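Side-chain contacts in putative PAS/PAC sensor protein (Nakamurella multipartita DSM 44233, PDB 6HMJ), which acts as a blue-light receptor, with a flavin-binding light-oxygen-voltage domain, that mediates RNA binding and translational regulation: residues Ala133-Glu138 against Lys171-Ala176; Gln141-Val146 against Val152-Ala157; Lys162-Gln167 against Leu360-Ser365. One frame throughout, in Å; residues are numbered along the deposited sequence.

Contact 1 (Ala133-Glu138 against Lys171-Ala176)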
loop_
_atom_site.group_PDB
_atom_site.type_symbol
_atom_site.label_atom_id
_atom_site.label_comp_id
_atom_site.label_asym_id
_atom_site.label_seq_id
_atom_site.Cartn_x
_atom_site.Cartn_y
_atom_site.Cartn_z
ATOM N N ALA A 133 15.349 0.303 0.373
ATOM C CA ALA A 133 14.399 1.041 -0.453
ATOM C C ALA A 133 13.144 0.223 -0.720
ATOM O O ALA A 133 12.048 0.785 -0.837
ATOM C CB ALA A 133 15.057 1.451 -1.770
ATOM N N ALA A 134 13.284 -1.098 -0.828
ATOM C CA ALA A 134 12.123 -1.956 -1.031
ATOM C C ALA A 134 11.258 -1.990 0.221
ATOM O O ALA A 134 10.037 -1.799 0.155
ATOM C CB ALA A 134 12.574 -3.364 -1.416
ATOM N N THR A 135 11.880 -2.231 1.377
ATOM C CA THR A 135 11.136 -2.280 2.629
ATOM C C THR A 135 10.491 -0.941 2.957
ATOM O O THR A 135 9.460 -0.903 3.637
ATOM C CB THR A 135 12.068 -2.705 3.768
ATOM O OG1 THR A 135 12.400 -4.091 3.627
ATOM C CG2 THR A 135 11.414 -2.467 5.123
ATOM N N ARG A 136 11.075 0.166 2.496
ATOM C CA ARG A 136 10.470 1.466 2.771
ATOM C C ARG A 136 9.239 1.680 1.896
ATOM O O ARG A 136 8.262 2.302 2.329
ATOM C CB ARG A 136 11.487 2.590 2.559
ATOM C CG ARG A 136 10.955 3.985 2.899
ATOM C CD ARG A 136 10.442 3.979 4.340
ATOM N NE ARG A 136 10.269 5.298 4.953
ATOM C CZ ARG A 136 11.150 5.881 5.768
ATOM N NH1 ARG A 136 12.295 5.281 6.077
ATOM N NH2 ARG A 136 10.882 7.072 6.286
ATOM N N SER A 137 9.272 1.174 0.659
ATOM C CA SER A 137 8.154 1.367 -0.258
ATOM C C SER A 137 6.916 0.605 0.200
ATOM O O SER A 137 5.790 1.092 0.045
ATOM C CB SER A 137 8.552 0.929 -1.667
ATOM O OG SER A 137 8.856 -0.455 -1.698
ATOM N N GLU A 138 7.096 -0.591 0.765
ATOM C CA GLU A 138 5.945 -1.354 1.228
ATOM C C GLU A 138 5.344 -0.736 2.483
ATOM O O GLU A 138 4.117 -0.667 2.621
ATOM C CB GLU A 138 6.337 -2.808 1.482
ATOM C CG GLU A 138 6.448 -3.636 0.218
ATOM C CD GLU A 138 6.600 -5.114 0.506
ATOM O OE1 GLU A 138 7.331 -5.458 1.458
ATOM O OE2 GLU A 138 5.980 -5.930 -0.210
ATOM N N LYS A 171 7.771 -7.576 13.188
ATOM C CA LYS A 171 8.448 -6.349 12.799
ATOM C C LYS A 171 7.587 -5.578 11.809
ATOM O O LYS A 171 6.967 -6.161 10.913
ATOM C CB LYS A 171 9.817 -6.637 12.188
ATOM C CG LYS A 171 10.849 -7.158 13.173
ATOM C CD LYS A 171 12.254 -6.963 12.621
ATOM C CE LYS A 171 13.321 -7.434 13.593
ATOM N NZ LYS A 171 14.697 -7.203 13.058
ATOM N N LEU A 172 7.552 -4.257 11.983
ATOM C CA LEU A 172 6.739 -3.365 11.168
ATOM C C LEU A 172 6.786 -3.718 9.688
ATOM O O LEU A 172 5.753 -3.703 9.012
ATOM C CB LEU A 172 7.204 -1.921 11.365
ATOM C CG LEU A 172 6.540 -0.870 10.475
ATOM C CD1 LEU A 172 5.035 -0.900 10.659
ATOM C CD2 LEU A 172 7.092 0.516 10.768
ATOM N N ARG A 173 7.973 -4.033 9.167
ATOM C CA ARG A 173 8.084 -4.332 7.743
ATOM C C ARG A 173 7.382 -5.640 7.400
ATOM O O ARG A 173 6.762 -5.757 6.336
ATOM C CB ARG A 173 9.552 -4.381 7.320
ATOM C CG ARG A 173 10.380 -5.452 8.004
ATOM C CD ARG A 173 11.831 -5.374 7.561
ATOM N NE ARG A 173 12.652 -6.421 8.165
ATOM C CZ ARG A 173 13.292 -6.310 9.327
ATOM N NH1 ARG A 173 13.216 -5.192 10.037
ATOM N NH2 ARG A 173 14.010 -7.328 9.781
ATOM N N ASP A 174 7.455 -6.632 8.291
ATOM C CA ASP A 174 6.755 -7.889 8.049
ATOM C C ASP A 174 5.247 -7.691 8.106
ATOM O O ASP A 174 4.509 -8.250 7.287
ATOM C CB ASP A 174 7.190 -8.943 9.065
ATOM C CG ASP A 174 8.655 -9.282 8.955
ATOM O OD1 ASP A 174 9.189 -9.238 7.828
ATOM O OD2 ASP A 174 9.269 -9.603 9.995
ATOM N N LEU A 175 4.771 -6.899 9.068
ATOM C CA LEU A 175 3.351 -6.574 9.124
ATOM C C LEU A 175 2.903 -5.904 7.831
ATOM O O LEU A 175 1.883 -6.281 7.241
ATOM C CB LEU A 175 3.068 -5.664 10.320
ATOM C CG LEU A 175 1.592 -5.303 10.524
ATOM C CD1 LEU A 175 0.877 -6.411 11.290
ATOM C CD2 LEU A 175 1.440 -3.961 11.227
ATOM N N ALA A 176 3.656 -4.897 7.380
ATOM C CA ALA A 176 3.294 -4.173 6.167
ATOM C C ALA A 176 3.131 -5.120 4.986
ATOM O O ALA A 176 2.139 -5.052 4.251
ATOM C CB ALA A 176 4.349 -3.108 5.862
#
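Thr135 turns its methyl toward Arg173 because CG2 lies anti to the backbone N, with OG1 beside that nitrogen (chi1 -71°). Arg173 sets CG between its own N and carbonyl carbon (chi1 62°) and then runs extended to NE, so that the aliphatic part of its chain passes Thr135 while the charged end leads off past it. Thr135 CG2 rests on Arg173 CB at 3.5 Å and on Arg173 CD at 3.8 Å, with the two side chains slanting across one another; this is methyl against methylene, and the guanidinium leads away from Thr135, with Lys171 CB 4.3 Å above one of its faces, toward the rim. One turn further along, the methyl of Ala176 faces the backbone of the other helix, its CB lying 4.1 Å from Glu138 O. The CA atoms of Thr135 and Arg173, and those of Glu138 and Ala176, are both 6.3 Å apart, a close approach consistent with the small Thr135 and Ala176 at the interface. Ala176 also packs on Ile139 and Ala142, and Leu172 on Ile139, which closes the inner side of the contact. Another face of the long helix belongs to the second subunit: Arg136 packs on Ala133 of that subunit and Ser137 on its Asp140. The contact thus joins the long helix 114-149, which comes from the first PAS region, to the helix 172-185 within a compact three-helix ANTAR domain.

Contact 2 (Gln141-Val146 against Val152-Ala157); sequences QAKGIV and VDADQA
In the ANTAR domain, helix 114-149 is joined by a short loop to helix 154-167, and Val146 and Ala157 meet at the base of this helical hairpin. Val146 CG1 touches Ala157 CB at 3.6 Å, placed there by a first torsion of 167° that sets CG1 anti to the backbone N. The same alanine methyl lies 3.5 Å from Lys143 O, so it nests between a side chain and a carbonyl one turn earlier. Val152 approaches from the loop: its CG2 is 3.8 Å from Val146 O. The start of the second helix is held by a capping box. Gln156 N gives to Asp153 OD1 in a nearly straight bond of 2.7 Å, and Asp153 N returns one of 3.1 Å to Gln156 OE1, in the amide plane and on a lone pair. Lys143 lays its methylenes over this helix start, CD 4.1 Å from Ala154 CB and 4.0 Å from Ala154 O, and its chain bends at chi3 before reaching NZ. An alanine in place of Lys143 removes CG and CD, which would probably strip Ala154 and Ala157 of part of their aliphatic cover and open a gap on this flank of the hairpin. Lys143 NZ and Asp155 OD1 have opposite charges, yet they stand too far apart to pair. Val146 is further enclosed by Leu161 and Met179, whereas Lys143 and Ala154 also pack on Gln141 of the second subunit.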
loop_
_atom_site.group_PDB
_atom_site.type_symbol
_atom_site.label_atom_id
_atom_site.label_comp_id
_atom_site.label_asym_id
_atom_site.label_seq_id
_atom_site.Cartn_x
_atom_site.Cartn_y
_atom_site.Cartn_z
ATOM N N GLN A 141 3.420 2.168 1.280
ATOM C CA GLN A 141 2.160 1.744 0.677
ATOM C C GLN A 141 1.151 1.350 1.750
ATOM O O GLN A 141 -0.014 1.763 1.708
ATOM C CB GLN A 141 2.400 0.582 -0.286
ATOM C CG GLN A 141 1.146 0.105 -1.004
ATOM C CD GLN A 141 1.438 -0.965 -2.037
ATOM O OE1 GLN A 141 2.594 -1.260 -2.329
ATOM N NE2 GLN A 141 0.387 -1.557 -2.589
ATOM N N ALA A 142 1.583 0.544 2.722
ATOM C CA ALA A 142 0.689 0.147 3.804
ATOM C C ALA A 142 0.256 1.358 4.620
ATOM O O ALA A 142 -0.900 1.443 5.051
ATOM C CB ALA A 142 1.366 -0.893 4.698
ATOM N N LYS A 143 1.171 2.306 4.852
ATOM C CA LYS A 143 0.795 3.521 5.562
ATOM C C LYS A 143 -0.334 4.238 4.831
ATOM O O LYS A 143 -1.300 4.695 5.453
ATOM C CB LYS A 143 1.993 4.465 5.692
ATOM C CG LYS A 143 1.720 5.669 6.590
ATOM C CD LYS A 143 2.787 6.757 6.490
ATOM C CE LYS A 143 4.190 6.288 6.812
ATOM N NZ LYS A 143 5.135 7.444 6.741
ATOM N N GLY A 144 -0.235 4.328 3.503
ATOM C CA GLY A 144 -1.273 4.991 2.733
ATOM C C GLY A 144 -2.580 4.223 2.721
ATOM O O GLY A 144 -3.659 4.817 2.788
ATOM N N ILE A 145 -2.503 2.894 2.626
ATOM C CA ILE A 145 -3.710 2.073 2.662
ATOM C C ILE A 145 -4.474 2.319 3.957
ATOM O O ILE A 145 -5.697 2.501 3.954
ATOM C CB ILE A 145 -3.351 0.586 2.491
ATOM C CG1 ILE A 145 -2.901 0.314 1.055
ATOM C CG2 ILE A 145 -4.537 -0.292 2.853
ATOM C CD1 ILE A 145 -2.356 -1.083 0.829
ATOM N N VAL A 146 -3.762 2.320 5.085
ATOM C CA VAL A 146 -4.409 2.558 6.371
ATOM C C VAL A 146 -4.964 3.976 6.439
ATOM O O VAL A 146 -6.060 4.202 6.965
ATOM C CB VAL A 146 -3.421 2.278 7.519
ATOM C CG1 VAL A 146 -3.966 2.809 8.836
ATOM C CG2 VAL A 146 -3.137 0.783 7.619
ATOM N N VAL A 152 -7.622 8.294 8.348
ATOM C CA VAL A 152 -6.785 8.852 9.401
ATOM C C VAL A 152 -5.541 9.435 8.745
ATOM O O VAL A 152 -5.193 9.093 7.612
ATOM C CB VAL A 152 -6.397 7.806 10.468
ATOM C CG1 VAL A 152 -7.641 7.252 11.142
ATOM C CG2 VAL A 152 -5.579 6.679 9.847
ATOM N N ASP A 153 -4.861 10.317 9.475
ATOM C CA ASP A 153 -3.673 10.966 8.937
ATOM C C ASP A 153 -2.486 10.003 8.960
ATOM O O ASP A 153 -2.586 8.855 9.405
ATOM C CB ASP A 153 -3.381 12.257 9.704
ATOM C CG ASP A 153 -2.964 12.017 11.141
ATOM O OD1 ASP A 153 -2.397 10.949 11.447
ATOM O OD2 ASP A 153 -3.204 12.917 11.974
ATOM N N ALA A 154 -1.336 10.479 8.479
ATOM C CA ALA A 154 -0.191 9.594 8.291
ATOM C C ALA A 154 0.403 9.150 9.622
ATOM O O ALA A 154 0.789 7.986 9.772
ATOM C CB ALA A 154 0.869 10.286 7.439
ATOM N N ASP A 155 0.501 10.059 10.593
ATOM C CA ASP A 155 1.022 9.680 11.903
ATOM C C ASP A 155 0.131 8.634 12.563
ATOM O O ASP A 155 0.619 7.622 13.079
ATOM C CB ASP A 155 1.160 10.914 12.792
ATOM C CG ASP A 155 2.279 11.832 12.342
ATOM O OD1 ASP A 155 3.411 11.339 12.132
ATOM O OD2 ASP A 155 2.027 13.045 12.186
ATOM N N GLN A 156 -1.186 8.860 12.552
ATOM C CA GLN A 156 -2.115 7.878 13.100
ATOM C C GLN A 156 -2.001 6.550 12.361
ATOM O O GLN A 156 -1.943 5.481 12.982
ATOM C CB GLN A 156 -3.545 8.414 13.025
ATOM C CG GLN A 156 -3.780 9.660 13.861
ATOM C CD GLN A 156 -5.151 10.266 13.640
ATOM O OE1 GLN A 156 -5.648 10.319 12.514
ATOM N NE2 GLN A 156 -5.769 10.734 14.717
ATOM N N ALA A 157 -1.980 6.598 11.026
ATOM C CA ALA A 157 -1.839 5.377 10.242
ATOM C C ALA A 157 -0.554 4.647 10.606
ATOM O O ALA A 157 -0.549 3.425 10.795
ATOM C CB ALA A 157 -1.863 5.708 8.751
#

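Contact 3 (Lys162-Gln167 against Leu360-Ser365); sequences KWHSSQ and LEQLAS
The indole of Trp163 has Gln167 CG on one face, 3.4 Å above the plane and toward the rim, while Gln362 OE1 meets its edge, near the ring plane, at the NE1 corner. The imidazole of His164 is stacked with Phe200 and receives the same oxygen obliquely, with His164 CE1 3.5 Å from Gln362 OE1. This is a contact between two helices of different domains: helix 154-167 of the ANTAR domain and helix 351-372, which follows the last strand of the flavin-binding PAS domain, as the C-terminal helix of light-oxygen-voltage domains does. The CA atoms of Trp163 and Gln362 are 8.4 Å apart, and long side chains span the gap between the helices. Trp163 holds CG anti to its backbone N (chi1 171°), which sends the indole out toward the second helix. There NE1 donates to Gln362 OE1 in a bent bond, with an N-H...O angle of 137°; its length of 2.5 Å is doubtful at this resolution. The amide plane stands 74° from the indole plane and about as steeply to the imidazole, so the carbonyl reaches both rings with its oxygen instead of lying flat on either. The other end of the amide is not idle, for Gln362 NE2 is hydrogen-bonded to Gln358 O, which helps fix the rotation of the group. The imidazole has its own polar partner on the same helix: His164 NE2 is hydrogen-bonded to Gln359 OE1. Leu363 continues the interface on Gln156, Ala159 and Leu160. The aliphatic part of the glutamine adds packing next to the bond, Gln362 CG running beside the NE1-CE2 edge of the indole, 4.0 Å from Trp163 CE2.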
loop_
_atom_site.group_PDB
_atom_site.type_symbol
_atom_site.label_atom_id
_atom_site.label_comp_id
_atom_site.label_asym_id
_atom_site.label_seq_id
_atom_site.Cartn_x
_atom_site.Cartn_y
_atom_site.Cartn_z
ATOM N N LYS A 162 2.445 0.429 13.803
ATOM C CA LYS A 162 3.321 0.060 14.910
ATOM C C LYS A 162 2.554 -0.714 15.975
ATOM O O LYS A 162 3.057 -1.706 16.515
ATOM C CB LYS A 162 3.963 1.307 15.520
ATOM C CG LYS A 162 4.925 2.031 14.590
ATOM C CD LYS A 162 5.810 3.017 15.346
ATOM C CE LYS A 162 5.048 4.266 15.764
ATOM N NZ LYS A 162 5.941 5.264 16.415
ATOM N N TRP A 163 1.335 -0.270 16.289
ATOM C CA TRP A 163 0.515 -0.961 17.280
ATOM C C TRP A 163 0.248 -2.400 16.860
ATOM O O TRP A 163 0.453 -3.336 17.642
ATOM C CB TRP A 163 -0.799 -0.204 17.477
ATOM C CG TRP A 163 -1.803 -0.940 18.309
ATOM C CD1 TRP A 163 -3.010 -1.434 17.896
ATOM C CD2 TRP A 163 -1.690 -1.268 19.698
ATOM N NE1 TRP A 163 -3.652 -2.048 18.943
ATOM C CE2 TRP A 163 -2.864 -1.960 20.060
ATOM C CE3 TRP A 163 -0.710 -1.044 20.671
ATOM C CZ2 TRP A 163 -3.084 -2.429 21.352
ATOM C CZ3 TRP A 163 -0.931 -1.512 21.954
ATOM C CH2 TRP A 163 -2.107 -2.196 22.283
ATOM N N HIS A 164 -0.204 -2.597 15.619
ATOM C CA HIS A 164 -0.537 -3.940 15.158
ATOM C C HIS A 164 0.706 -4.797 14.965
ATOM O O HIS A 164 0.632 -6.026 15.076
ATOM C CB HIS A 164 -1.340 -3.856 13.862
ATOM C CG HIS A 164 -2.695 -3.242 14.037
ATOM N ND1 HIS A 164 -3.528 -3.573 15.083
ATOM C CD2 HIS A 164 -3.356 -2.311 13.309
ATOM C CE1 HIS A 164 -4.648 -2.878 14.988
ATOM N NE2 HIS A 164 -4.569 -2.105 13.921
ATOM N N SER A 165 1.850 -4.176 14.671
ATOM C CA SER A 165 3.108 -4.915 14.674
ATOM C C SER A 165 3.423 -5.433 16.070
ATOM O O SER A 165 3.833 -6.586 16.241
ATOM C CB SER A 165 4.238 -4.025 14.164
ATOM O OG SER A 165 3.972 -3.583 12.845
ATOM N N SER A 166 3.224 -4.588 17.083
ATOM C CA SER A 166 3.435 -5.005 18.464
ATOM C C SER A 166 2.475 -6.124 18.852
ATOM O O SER A 166 2.892 -7.155 19.392
ATOM C CB SER A 166 3.267 -3.800 19.390
ATOM O OG SER A 166 3.628 -4.119 20.721
ATOM N N GLN A 167 1.180 -5.937 18.587
ATOM C CA GLN A 167 0.183 -6.900 19.047
ATOM C C GLN A 167 0.377 -8.270 18.409
ATOM O O GLN A 167 0.095 -9.292 19.044
ATOM C CB GLN A 167 -1.228 -6.377 18.760
ATOM C CG GLN A 167 -1.602 -5.126 19.545
ATOM C CD GLN A 167 -1.390 -5.288 21.041
ATOM O OE1 GLN A 167 -0.299 -5.038 21.555
ATOM N NE2 GLN A 167 -2.434 -5.712 21.745
ATOM N N LEU A 360 -9.472 4.169 15.928
ATOM C CA LEU A 360 -9.279 5.439 16.619
ATOM C C LEU A 360 -9.249 5.233 18.126
ATOM O O LEU A 360 -8.519 5.932 18.838
ATOM C CB LEU A 360 -10.383 6.422 16.233
ATOM C CG LEU A 360 -10.359 6.970 14.801
ATOM C CD1 LEU A 360 -11.543 7.899 14.563
ATOM C CD2 LEU A 360 -9.061 7.691 14.504
ATOM N N GLU A 361 -10.040 4.284 18.630
ATOM C CA GLU A 361 -10.060 4.004 20.061
ATOM C C GLU A 361 -8.726 3.443 20.536
ATOM O O GLU A 361 -8.284 3.741 21.652
ATOM C CB GLU A 361 -11.195 3.026 20.370
ATOM C CG GLU A 361 -11.590 2.891 21.839
ATOM C CD GLU A 361 -11.631 4.204 22.587
ATOM O OE1 GLU A 361 -11.975 5.236 21.977
ATOM O OE2 GLU A 361 -11.310 4.199 23.796
ATOM N N GLN A 362 -8.062 2.643 19.701
ATOM C CA GLN A 362 -6.768 2.095 20.085
ATOM C C GLN A 362 -5.711 3.188 20.187
ATOM O O GLN A 362 -4.871 3.163 21.094
ATOM C CB GLN A 362 -6.344 1.015 19.090
ATOM C CG GLN A 362 -6.498 -0.402 19.629
ATOM C CD GLN A 362 -6.833 -1.410 18.547
ATOM O OE1 GLN A 362 -5.991 -2.214 18.146
ATOM N NE2 GLN A 362 -8.075 -1.377 18.072
ATOM N N LEU A 363 -5.733 4.156 19.268
ATOM C CA LEU A 363 -4.782 5.259 19.343
ATOM C C LEU A 363 -5.060 6.151 20.547
ATOM O O LEU A 363 -4.128 6.593 21.228
ATOM C CB LEU A 363 -4.828 6.075 18.052
ATOM C CG LEU A 363 -4.468 5.327 16.766
ATOM C CD1 LEU A 363 -4.682 6.223 15.560
ATOM C CD2 LEU A 363 -3.041 4.813 16.807
ATOM N N ALA A 364 -6.336 6.424 20.828
ATOM C CA ALA A 364 -6.670 7.265 21.972
ATOM C C ALA A 364 -6.308 6.581 23.283
ATOM O O ALA A 364 -5.881 7.242 24.239
ATOM C CB ALA A 364 -8.154 7.620 21.944
ATOM N N SER A 365 -6.474 5.259 23.349
ATOM C CA SER A 365 -6.056 4.519 24.533
ATOM C C SER A 365 -4.549 4.619 24.738
ATOM O O SER A 365 -4.073 4.725 25.875
ATOM C CB SER A 365 -6.492 3.060 24.411
ATOM O OG SER A 365 -5.933 2.280 25.451
#

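In the fold
All three contacts gather about the ANTAR domain, midway between the first PAS region and the flavin-binding one. Contacts 1 and 2 share helix 114-149, with centres 13 Å apart, and contact 2 is nested in the loop that contact 1 closes. Contacts 2 and 3 share helix 154-167, again 13 Å apart, whereas contacts 1 and 3 lie 18 Å apart and alternate along the chain. Helix 172-185 completes the bundle. Contact 3 has a segment on helix 351-372, almost two hundred residues later, which also packs against residues of contact 2, so the ANTAR bundle is linked directly to the helix leaving the light-sensing domain, a plausible route for a signal between them.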